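Local coordinates for protein glycosyl hydrolase, family 8 (Clostridium perfringens, PDB 3REN) that acts as an alpha-amylase, probably hydrolysing the alpha-glucosidic bonds of starch-like glucans with an (alpha/alpha)6-barrel catalytic fold, at residues Leu61-Gly66 and Glu116-Lys121; Leu67-Ser72 and Lys121-Ala126; Asn74-Glu79 and Asn128-Phe133; Asp175-Lys180 and Ile238-Glu243. All coordinates share one frame; numbering follows the deposited sequence.

Contact 1: residues Leu61-Gly66 and Glu116-Lys121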
# COMPACT_ATOMS: atom_id res chain seq x y z
N LEU A 61 5.44 2.21 -11.62
CA LEU A 61 5.21 0.97 -10.88
C LEU A 61 3.73 0.53 -10.93
O LEU A 61 2.82 1.40 -10.86
CB LEU A 61 5.60 1.21 -9.43
CG LEU A 61 7.10 1.43 -9.16
CD1 LEU A 61 7.35 1.89 -7.71
CD2 LEU A 61 7.90 0.15 -9.46
N SER A 62 3.46 -0.78 -11.01
CA SER A 62 2.05 -1.19 -10.90
C SER A 62 1.56 -1.00 -9.47
O SER A 62 0.33 -0.98 -9.22
CB SER A 62 1.86 -2.65 -11.32
OG SER A 62 2.72 -3.51 -10.56
N GLU A 63 2.52 -0.89 -8.55
CA GLU A 63 2.22 -0.41 -7.19
C GLU A 63 1.48 0.94 -7.25
O GLU A 63 0.43 1.07 -6.63
CB GLU A 63 3.49 -0.30 -6.33
CG GLU A 63 3.32 0.36 -4.92
CD GLU A 63 4.70 0.58 -4.26
OE1 GLU A 63 5.37 1.62 -4.54
OE2 GLU A 63 5.15 -0.34 -3.51
N SER A 64 2.09 1.91 -7.94
CA SER A 64 1.52 3.26 -8.06
C SER A 64 0.16 3.22 -8.73
O SER A 64 -0.81 3.83 -8.25
CB SER A 64 2.45 4.15 -8.91
OG SER A 64 3.73 4.19 -8.32
N GLU A 65 0.08 2.48 -9.84
CA GLU A 65 -1.18 2.35 -10.56
C GLU A 65 -2.30 1.73 -9.72
O GLU A 65 -3.43 2.21 -9.78
CB GLU A 65 -0.98 1.55 -11.86
CG GLU A 65 -0.08 2.31 -12.82
CD GLU A 65 -0.61 3.73 -13.14
OE1 GLU A 65 -1.83 3.87 -13.38
OE2 GLU A 65 0.17 4.70 -13.14
N GLY A 66 -1.99 0.66 -8.98
CA GLY A 66 -2.94 -0.00 -8.10
C GLY A 66 -3.45 0.94 -7.03
O GLY A 66 -4.63 0.94 -6.73
N GLU A 116 -0.18 -7.48 -7.30
CA GLU A 116 -1.23 -8.24 -7.97
C GLU A 116 -2.48 -8.19 -7.11
O GLU A 116 -3.56 -7.92 -7.61
CB GLU A 116 -0.84 -9.71 -8.19
CG GLU A 116 0.57 -9.90 -8.76
CD GLU A 116 0.70 -9.19 -10.10
OE1 GLU A 116 -0.32 -9.18 -10.84
OE2 GLU A 116 1.78 -8.66 -10.40
N LEU A 117 -2.32 -8.43 -5.81
CA LEU A 117 -3.47 -8.48 -4.92
C LEU A 117 -4.11 -7.08 -4.76
O LEU A 117 -5.31 -7.00 -4.61
CB LEU A 117 -3.10 -9.07 -3.55
CG LEU A 117 -2.82 -10.58 -3.54
CD1 LEU A 117 -2.11 -11.01 -2.25
CD2 LEU A 117 -4.10 -11.35 -3.70
N ARG A 118 -3.31 -6.00 -4.77
CA ARG A 118 -3.85 -4.65 -4.68
C ARG A 118 -4.74 -4.31 -5.89
O ARG A 118 -5.77 -3.64 -5.75
CB ARG A 118 -2.74 -3.61 -4.60
CG ARG A 118 -3.22 -2.21 -4.26
CD ARG A 118 -2.10 -1.18 -4.29
NE ARG A 118 -1.08 -1.38 -3.24
CZ ARG A 118 0.12 -1.92 -3.44
NH1 ARG A 118 0.49 -2.39 -4.63
NH2 ARG A 118 0.97 -2.02 -2.42
N ILE A 119 -4.31 -4.74 -7.06
CA ILE A 119 -5.05 -4.58 -8.31
C ILE A 119 -6.32 -5.43 -8.37
O ILE A 119 -7.38 -4.95 -8.81
CB ILE A 119 -4.10 -4.78 -9.52
CG1 ILE A 119 -3.18 -3.55 -9.59
CG2 ILE A 119 -4.93 -4.92 -10.87
CD1 ILE A 119 -1.98 -3.64 -10.49
N ILE A 120 -6.24 -6.67 -7.91
CA ILE A 120 -7.41 -7.51 -7.80
C ILE A 120 -8.42 -6.84 -6.89
O ILE A 120 -9.59 -6.81 -7.22
CB ILE A 120 -7.05 -8.92 -7.30
CG1 ILE A 120 -6.41 -9.73 -8.42
CG2 ILE A 120 -8.31 -9.65 -6.79
CD1 ILE A 120 -5.28 -10.70 -7.90
N LYS A 121 -7.97 -6.30 -5.75
CA LYS A 121 -8.87 -5.65 -4.80
C LYS A 121 -9.57 -4.46 -5.45
O LYS A 121 -10.79 -4.35 -5.36
CB LYS A 121 -8.11 -5.18 -3.55
CG LYS A 121 -9.02 -4.57 -2.46
CD LYS A 121 -8.14 -3.97 -1.33
CE LYS A 121 -8.97 -3.77 -0.05
NZ LYS A 121 -8.28 -2.95 1.05
O HOH W 1 -0.70 -2.56 -7.44
O HOH W 2 3.54 -2.46 -3.11

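Contact 2: residues Leu67-Ser72 and Lys121-Ala126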
# COMPACT_ATOMS: atom_id res chain seq x y z
N LEU A 67 -2.56 1.74 -6.45
CA LEU A 67 -2.96 2.74 -5.45
C LEU A 67 -3.95 3.75 -6.02
O LEU A 67 -4.93 4.09 -5.38
CB LEU A 67 -1.73 3.43 -4.82
CG LEU A 67 -0.89 2.54 -3.85
CD1 LEU A 67 0.50 3.16 -3.47
CD2 LEU A 67 -1.70 2.21 -2.60
N MSE A 68 -3.67 4.23 -7.23
CA MSE A 68 -4.50 5.25 -7.86
C MSE A 68 -5.88 4.66 -8.24
O MSE A 68 -6.89 5.34 -8.11
CB MSE A 68 -3.77 5.85 -9.08
CG MSE A 68 -4.57 6.96 -9.82
SE MSE A 68 -5.20 8.43 -8.64
CE MSE A 68 -3.60 9.51 -8.56
N MSE A 69 -5.90 3.41 -8.69
CA MSE A 69 -7.15 2.68 -8.87
C MSE A 69 -7.97 2.55 -7.60
O MSE A 69 -9.18 2.73 -7.63
CB MSE A 69 -6.89 1.29 -9.46
CG MSE A 69 -6.43 1.36 -10.96
SE MSE A 69 -5.68 -0.39 -11.59
CE MSE A 69 -7.29 -1.45 -11.60
N LEU A 70 -7.32 2.23 -6.47
CA LEU A 70 -8.07 2.20 -5.21
C LEU A 70 -8.69 3.55 -4.84
O LEU A 70 -9.88 3.62 -4.41
CB LEU A 70 -7.21 1.71 -4.06
CG LEU A 70 -6.86 0.22 -4.08
CD1 LEU A 70 -5.84 -0.05 -2.96
CD2 LEU A 70 -8.16 -0.55 -3.80
N TYR A 71 -7.88 4.60 -4.98
CA TYR A 71 -8.37 5.95 -4.78
C TYR A 71 -9.56 6.26 -5.69
O TYR A 71 -10.55 6.85 -5.24
CB TYR A 71 -7.25 6.96 -5.10
CG TYR A 71 -7.72 8.39 -5.08
CD1 TYR A 71 -7.90 9.07 -3.88
CD2 TYR A 71 -8.03 9.04 -6.26
CE1 TYR A 71 -8.35 10.39 -3.86
CE2 TYR A 71 -8.48 10.36 -6.26
CZ TYR A 71 -8.64 11.02 -5.05
OH TYR A 71 -9.04 12.33 -5.02
N SER A 72 -9.45 5.94 -6.98
CA SER A 72 -10.54 6.20 -7.96
C SER A 72 -11.86 5.53 -7.60
O SER A 72 -12.90 6.17 -7.70
CB SER A 72 -10.14 5.72 -9.35
OG SER A 72 -9.02 6.45 -9.77
N LYS A 121 -7.97 -6.30 -5.75
CA LYS A 121 -8.87 -5.65 -4.80
C LYS A 121 -9.57 -4.46 -5.45
O LYS A 121 -10.79 -4.35 -5.36
CB LYS A 121 -8.11 -5.18 -3.55
CG LYS A 121 -9.02 -4.57 -2.46
CD LYS A 121 -8.14 -3.97 -1.33
CE LYS A 121 -8.97 -3.77 -0.05
NZ LYS A 121 -8.28 -2.95 1.05
N ALA A 122 -8.83 -3.58 -6.13
CA ALA A 122 -9.42 -2.43 -6.83
C ALA A 122 -10.45 -2.87 -7.88
O ALA A 122 -11.51 -2.26 -8.02
CB ALA A 122 -8.35 -1.59 -7.49
N LEU A 123 -10.13 -3.93 -8.60
CA LEU A 123 -11.04 -4.49 -9.62
C LEU A 123 -12.32 -5.09 -9.02
O LEU A 123 -13.43 -4.84 -9.53
CB LEU A 123 -10.31 -5.50 -10.50
CG LEU A 123 -9.32 -4.90 -11.50
CD1 LEU A 123 -8.44 -6.00 -12.06
CD2 LEU A 123 -10.06 -4.16 -12.63
N LEU A 124 -12.20 -5.86 -7.94
CA LEU A 124 -13.37 -6.43 -7.28
C LEU A 124 -14.23 -5.33 -6.64
O LEU A 124 -15.45 -5.35 -6.75
CB LEU A 124 -13.00 -7.52 -6.29
CG LEU A 124 -12.32 -8.74 -6.93
CD1 LEU A 124 -11.87 -9.79 -5.88
CD2 LEU A 124 -13.25 -9.36 -7.99
N LEU A 125 -13.60 -4.36 -5.98
CA LEU A 125 -14.34 -3.18 -5.52
C LEU A 125 -15.06 -2.46 -6.68
O LEU A 125 -16.19 -2.02 -6.53
CB LEU A 125 -13.41 -2.19 -4.76
CG LEU A 125 -12.78 -2.75 -3.46
CD1 LEU A 125 -11.86 -1.76 -2.81
CD2 LEU A 125 -13.86 -3.31 -2.44
N ALA A 126 -14.39 -2.33 -7.81
CA ALA A 126 -14.96 -1.62 -8.95
C ALA A 126 -16.20 -2.36 -9.48
O ALA A 126 -17.23 -1.73 -9.80
CB ALA A 126 -13.92 -1.46 -10.05

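Contact 3: residues Asn74-Glu79 and Asn128-Phe133. With EDO (1,2-ethanediol), chain F.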
# COMPACT_ATOMS: atom_id res chain seq x y z
N ASN A 74 -12.82 4.51 -4.59
CA ASN A 74 -13.27 5.22 -3.38
C ASN A 74 -13.85 6.58 -3.73
O ASN A 74 -14.78 7.05 -3.06
CB ASN A 74 -12.10 5.41 -2.40
CG ASN A 74 -11.66 4.11 -1.79
OD1 ASN A 74 -12.38 3.12 -1.88
ND2 ASN A 74 -10.47 4.08 -1.18
N ALA A 75 -13.29 7.23 -4.75
CA ALA A 75 -13.79 8.55 -5.14
C ALA A 75 -15.01 8.45 -6.05
O ALA A 75 -15.55 9.49 -6.41
CB ALA A 75 -12.68 9.40 -5.80
N ASN A 76 -15.44 7.23 -6.39
CA ASN A 76 -16.52 7.03 -7.36
C ASN A 76 -16.22 7.77 -8.65
O ASN A 76 -17.04 8.52 -9.17
CB ASN A 76 -17.90 7.45 -6.78
CG ASN A 76 -19.08 6.78 -7.51
OD1 ASN A 76 -18.90 6.13 -8.54
ND2 ASN A 76 -20.28 6.95 -6.98
N ASN A 77 -15.00 7.60 -9.14
CA ASN A 77 -14.57 8.24 -10.37
C ASN A 77 -14.18 7.19 -11.42
O ASN A 77 -13.00 6.77 -11.54
CB ASN A 77 -13.43 9.24 -10.08
CG ASN A 77 -13.10 10.11 -11.29
OD1 ASN A 77 -13.34 9.74 -12.45
ND2 ASN A 77 -12.54 11.27 -11.03
N LYS A 78 -15.18 6.79 -12.20
CA LYS A 78 -15.08 5.65 -13.08
C LYS A 78 -14.13 5.99 -14.21
O LYS A 78 -13.28 5.20 -14.59
CB LYS A 78 -16.47 5.20 -13.60
CG LYS A 78 -16.40 3.82 -14.27
CD LYS A 78 -17.70 3.33 -14.92
CE LYS A 78 -17.51 1.89 -15.44
NZ LYS A 78 -16.57 1.84 -16.64
N GLU A 79 -14.26 7.20 -14.74
CA GLU A 79 -13.30 7.68 -15.75
C GLU A 79 -11.80 7.60 -15.38
O GLU A 79 -10.98 7.15 -16.17
CB GLU A 79 -13.64 9.10 -16.13
CG GLU A 79 -13.03 9.56 -17.39
CD GLU A 79 -13.60 10.90 -17.85
OE1 GLU A 79 -12.80 11.88 -17.91
OE2 GLU A 79 -14.83 10.97 -18.14
N ASN A 128 -18.17 -4.28 -7.69
CA ASN A 128 -19.25 -4.09 -6.69
C ASN A 128 -19.91 -2.72 -6.78
O ASN A 128 -21.14 -2.59 -6.73
CB ASN A 128 -18.74 -4.33 -5.28
CG ASN A 128 -18.32 -5.78 -5.06
OD1 ASN A 128 -18.61 -6.65 -5.89
ND2 ASN A 128 -17.62 -6.05 -3.97
N ARG A 129 -19.07 -1.71 -6.97
CA ARG A 129 -19.50 -0.33 -7.06
C ARG A 129 -20.25 0.02 -8.35
O ARG A 129 -21.32 0.62 -8.30
CB ARG A 129 -18.25 0.55 -6.87
CG ARG A 129 -18.22 1.87 -7.54
CD ARG A 129 -18.67 2.98 -6.69
NE ARG A 129 -17.72 3.40 -5.64
CZ ARG A 129 -18.14 4.14 -4.61
NH1 ARG A 129 -19.42 4.47 -4.57
NH2 ARG A 129 -17.32 4.54 -3.65
N TRP A 130 -19.68 -0.34 -9.50
CA TRP A 130 -20.25 0.04 -10.78
C TRP A 130 -21.00 -1.09 -11.51
O TRP A 130 -21.47 -0.89 -12.60
CB TRP A 130 -19.20 0.71 -11.68
CG TRP A 130 -18.58 1.95 -11.08
CD1 TRP A 130 -19.25 3.07 -10.64
CD2 TRP A 130 -17.18 2.21 -10.87
NE1 TRP A 130 -18.35 4.01 -10.18
CE2 TRP A 130 -17.08 3.51 -10.29
CE3 TRP A 130 -16.01 1.49 -11.12
CZ2 TRP A 130 -15.85 4.08 -9.94
CZ3 TRP A 130 -14.77 2.07 -10.78
CH2 TRP A 130 -14.71 3.37 -10.19
N ASN A 131 -21.14 -2.26 -10.90
CA ASN A 131 -21.86 -3.38 -11.55
C ASN A 131 -21.30 -3.69 -12.93
O ASN A 131 -22.05 -3.69 -13.91
CB ASN A 131 -23.38 -3.06 -11.68
CG ASN A 131 -24.21 -4.28 -12.07
OD1 ASN A 131 -23.73 -5.41 -11.95
ND2 ASN A 131 -25.45 -4.06 -12.53
N SER A 132 -19.99 -3.92 -13.02
CA SER A 132 -19.31 -4.15 -14.27
C SER A 132 -18.53 -5.45 -14.21
O SER A 132 -17.40 -5.45 -13.70
CB SER A 132 -18.33 -3.03 -14.58
OG SER A 132 -18.99 -1.94 -15.19
N PHE A 133 -19.11 -6.53 -14.75
CA PHE A 133 -18.50 -7.84 -14.68
C PHE A 133 -17.06 -7.86 -15.25
O PHE A 133 -16.27 -8.72 -14.86
CB PHE A 133 -19.31 -8.84 -15.50
CG PHE A 133 -19.11 -8.68 -16.98
CD1 PHE A 133 -18.11 -9.38 -17.65
CD2 PHE A 133 -19.89 -7.76 -17.69
CE1 PHE A 133 -17.89 -9.18 -19.01
CE2 PHE A 133 -19.68 -7.55 -19.07
CZ PHE A 133 -18.69 -8.27 -19.73
C1 EDO F . -10.81 12.58 -7.89
O1 EDO F . -12.18 12.33 -8.24
C2 EDO F . -10.13 13.69 -8.72
O2 EDO F . -10.61 15.00 -8.36

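Contact 4: residues Asp175-Lys180 and Ile238-Glu243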
# COMPACT_ATOMS: atom_id res chain seq x y z
N ASP A 175 -2.67 -9.97 1.77
CA ASP A 175 -3.78 -9.04 1.67
C ASP A 175 -5.08 -9.80 1.98
O ASP A 175 -5.81 -10.19 1.09
CB ASP A 175 -3.79 -8.53 0.24
CG ASP A 175 -4.70 -7.34 0.02
OD1 ASP A 175 -5.64 -7.10 0.81
OD2 ASP A 175 -4.47 -6.64 -1.01
N LEU A 176 -5.36 -9.92 3.24
CA LEU A 176 -6.50 -10.64 3.71
C LEU A 176 -7.81 -10.13 3.11
O LEU A 176 -8.60 -10.92 2.76
CB LEU A 176 -6.60 -10.58 5.23
CG LEU A 176 -5.96 -11.68 6.06
CD1 LEU A 176 -4.95 -12.45 5.42
CD2 LEU A 176 -5.77 -11.48 7.53
N PRO A 177 -8.01 -8.82 2.99
CA PRO A 177 -9.27 -8.34 2.43
C PRO A 177 -9.49 -8.81 0.99
O PRO A 177 -10.61 -9.17 0.65
CB PRO A 177 -9.14 -6.79 2.48
CG PRO A 177 -8.17 -6.59 3.60
CD PRO A 177 -7.17 -7.71 3.46
N THR A 178 -8.44 -8.79 0.18
CA THR A 178 -8.55 -9.26 -1.19
C THR A 178 -8.87 -10.77 -1.19
O THR A 178 -9.72 -11.24 -1.94
CB THR A 178 -7.25 -8.97 -1.96
OG1 THR A 178 -6.96 -7.56 -1.92
CG2 THR A 178 -7.36 -9.44 -3.40
N MSE A 179 -8.20 -11.54 -0.33
CA MSE A 179 -8.43 -13.00 -0.28
C MSE A 179 -9.87 -13.32 0.16
O MSE A 179 -10.46 -14.30 -0.30
CB MSE A 179 -7.41 -13.73 0.60
CG MSE A 179 -6.00 -13.68 0.03
SE MSE A 179 -4.76 -14.16 1.45
CE MSE A 179 -3.05 -13.86 0.60
N LYS A 180 -10.39 -12.54 1.09
CA LYS A 180 -11.78 -12.63 1.50
C LYS A 180 -12.70 -12.32 0.31
O LYS A 180 -13.56 -13.12 -0.02
CB LYS A 180 -12.06 -11.62 2.60
CG LYS A 180 -13.51 -11.64 3.10
CD LYS A 180 -13.57 -11.12 4.51
CE LYS A 180 -15.00 -11.17 5.01
NZ LYS A 180 -14.99 -10.85 6.44
N ILE A 238 -1.68 -4.77 9.94
CA ILE A 238 -2.79 -4.41 10.85
C ILE A 238 -3.99 -3.91 10.09
O ILE A 238 -5.11 -4.38 10.34
CB ILE A 238 -2.34 -3.37 11.91
CG1 ILE A 238 -1.32 -4.02 12.86
CG2 ILE A 238 -3.54 -2.79 12.64
CD1 ILE A 238 -0.48 -3.01 13.66
N LEU A 239 -3.77 -2.98 9.14
CA LEU A 239 -4.87 -2.51 8.30
C LEU A 239 -5.52 -3.67 7.53
O LEU A 239 -6.74 -3.74 7.48
CB LEU A 239 -4.43 -1.40 7.35
CG LEU A 239 -5.43 -0.75 6.40
CD1 LEU A 239 -6.57 -0.08 7.18
CD2 LEU A 239 -4.69 0.30 5.64
N ASN A 240 -4.72 -4.60 6.98
CA ASN A 240 -5.27 -5.78 6.25
C ASN A 240 -6.14 -6.64 7.16
O ASN A 240 -7.22 -7.04 6.79
CB ASN A 240 -4.16 -6.65 5.60
CG ASN A 240 -3.55 -5.99 4.36
OD1 ASN A 240 -4.17 -5.13 3.75
ND2 ASN A 240 -2.33 -6.39 3.99
N ARG A 241 -5.65 -6.92 8.36
CA ARG A 241 -6.38 -7.72 9.34
C ARG A 241 -7.75 -7.12 9.68
O ARG A 241 -8.75 -7.82 9.70
CB ARG A 241 -5.55 -7.82 10.61
CG ARG A 241 -4.40 -8.85 10.54
CD ARG A 241 -4.90 -10.24 10.95
NE ARG A 241 -5.08 -10.29 12.40
CZ ARG A 241 -5.50 -11.35 13.09
NH1 ARG A 241 -5.86 -12.49 12.50
NH2 ARG A 241 -5.61 -11.23 14.40
N ILE A 242 -7.79 -5.83 9.99
CA ILE A 242 -9.05 -5.26 10.45
C ILE A 242 -10.07 -5.13 9.32
O ILE A 242 -11.24 -5.36 9.57
CB ILE A 242 -8.89 -3.92 11.24
CG1 ILE A 242 -8.43 -2.79 10.34
CG2 ILE A 242 -7.97 -4.14 12.44
CD1 ILE A 242 -7.95 -1.53 11.09
N GLU A 243 -9.62 -4.78 8.10
CA GLU A 243 -10.53 -4.65 6.95
C GLU A 243 -11.15 -5.97 6.61
O GLU A 243 -12.23 -6.00 6.04
CB GLU A 243 -9.84 -4.05 5.71
CG GLU A 243 -9.44 -2.61 5.84
CD GLU A 243 -8.71 -2.06 4.61
OE1 GLU A 243 -8.61 -0.83 4.49
OE2 GLU A 243 -8.21 -2.85 3.75
O HOH W 3 -6.08 -4.55 0.94
O HOH W 4 -14.45 -7.97 6.03

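Contact 1: residues Leu61-Gly66 and Glu116-Lys121
I119 and R118 reach from helix 113-130 towards the first turn of helix 62-74; both pack on G66 through their aliphatic parts, and only R118 goes on to the wet side. The tight part centres on G66. With no side chain there, I119 CG1 lies 3.9 Å from G66 CA, and the CD methylene of R118 packs at 3.7 Å from G66 C. I119 continues along the helix surface until its CD1 meets S62 O at 3.7 Å. The hydroxyl of S62 takes no part in this: it turns to S99 O.

On the looser, wetter side R118 and E63 pass each other without a direct bond. R118 starts with CG anti to the backbone N (chi1 -170°) and bends at chi3, which carries the guanidinium across E63, whose CG lies over one of its faces. NH1 approaches E63 CA to 3.7 Å. The carboxylate plane stands 86° from the guanidinium plane, and water bridges the gap: one water joins R118 NH2 to E63 OE2, at 2.7 Å from each. A second, in the guanidinium plane, accepts from NH1 and donates to S62 O at 2.6 Å. NH1 also pairs with D115, which gives the head group an anchor on its own helix.

Two helices running nearly parallel, 22° apart with axes 9.0 Å from each other, suit neighbouring helices of the inner ring of an (alpha/alpha)6 barrel.

Contact 2: residues Leu67-Ser72 and Lys121-Ala126
L70 is the bump of this interface. Its CD2 methyl enters the hollow formed by successive turns of helix 113-130: it sits 3.8 Å from A122 CA, with K121 CD at 4.2 Å to one side and L125 CD1 at 4.0 Å further along. R118, one turn earlier, closes the fourth corner by touching the other methyl of L70 through its CG. A side chain set among residues spaced i, i+3, i+4 and i+7 packs as a knob into a hole.

The low point on the opposing helix is A122. Its CB presses against M69 CB at 3.8 Å, and L70 CD2 flanks the same methyl; with so small a side chain at this point, L70 CA and A122 CA come within 5.1 Å. Such close, nearly parallel packing, with 20° between the axes, is consistent with neighbouring inner helices of the (alpha/alpha)6 barrel.

On the other flank the selenomethionine M69 runs out extended and then folds over at chi3 (69°), swinging its CE methyl across L123 so that CE lies 4.0 Å from L123 CG. The two side chains pass at a slant. F81 of helix 78-89 packs on M69, and Y135 and A139 of helix 133-150 on L123. The flank of K121 is polar: its aliphatic stem borders L70, while its NZ continues to a salt bridge with E243.

Contact 3: residues Asn74-Glu79 and Asn128-Phe133
The turn joining helices 62-74 and 78-89 meets the C-terminal end of helix 113-130 at the protein surface, with W130 as the centrepiece. N76 ends the first helix in a Schellman motif, at positive phi, and N77 directly after it is the N-cap of the next helix, its OD1 accepting from L80 N.

The indole N-H of W130 points at the amide of N76: NE1 donates to OD1 over 2.7 Å, at an N-H...O angle of 156°. The oxygen lies close to the ring plane, and the N-H comes in almost end-on to the C=O. This bond fixes one edge of the ring. One face is covered by K78, whose extended stem slides across it; K78 CG stands 3.9 Å from the centroid of the six-membered ring and only 13° off its normal, a CH-pi contact. The opposite face carries CG of R129, the residue just before W130. Beyond the indole, the K78 ammonium goes to D82 and to the Y135 hydroxyl, and F81 meets the ring edge-to-face.

R129 bends at chi2 and chi3, bringing its guanidinium over N76. The amide and guanidinium planes, 19° apart, stack, with R129 NH1 3.6 Å from N76 ND2. On the far side of the turn, N77 ND2 donates to O1 of an ethanediol molecule at 3.0 Å, probably a crystallisation additive.

A tryptophan held by edge and face thus pins a Schellman-terminated helix-to-helix turn, here at one end of the (alpha/alpha)6 barrel.

Contact 4: residues Asp175-Lys180 and Ile238-Glu243
D175 sets CG opposite its backbone N (chi1 -168°), while N240 places CG beside its own backbone N, and these two choices bring the D175 carboxylate and the N240 amide into nearly parallel planes, 14° apart and offset, with the two OD1 atoms nearest each other. The side chains themselves cross at about a right angle. The oxygens D175 OD1 and N240 OD1 remain 3.8 Å apart, and a water spans them, donating to D175 OD1 at 2.6 Å and weakly to N240 OD1. D175 is also the N-cap of helix 176-185: its OD1 accepts a weak capping bond from T178 N at 3.3 Å.

Next to this polar pair the packing is closer. P177, in the first turn of the helix, presses its ring onto the other helix, with CG 3.4 Å from N240 O and 3.7 Å from E243 CB. L176 runs side by side with R241, and L176 CD2 touches R241 CD at 3.7 Å. The guanidinium of R241 turns away to E248, E201 and N197, so only its aliphatic part serves the contact. E243 OE2, which also lies beside the P177 ring, takes K121 as its salt-bridge partner. Beside the last residue of helix 231-243, K180 NZ, which also bonds A244 O, holds a water at 3.0 Å that in turn donates to E243 O.

The C-terminal end of helix 231-243 thus lies against the capped start of helix 176-185, with 32° between their directions: two neighbouring, roughly parallel helices, as expected of the inner ring of an (alpha/alpha)6 barrel.

From the N terminus, the chain passes through the first segments of contacts 1, 2 and 3 in turn, along helix 62-74 and into the start of helix 78-89. It then meets their partners in the same order on and just past helix 113-130. The three loops, each with about 50 residues between its ends, therefore cross, as expected when two parts of the chain run side by side in the same direction, and K121 belongs to both contact 1 and contact 2. Contact 4 opens only afterwards and joins helix 176-185 to helix 231-243. The shared K121 also reaches contact 4, and T178 packs on I120, so helices 62-74, 113-130, 176-185 and 231-243 are tied together.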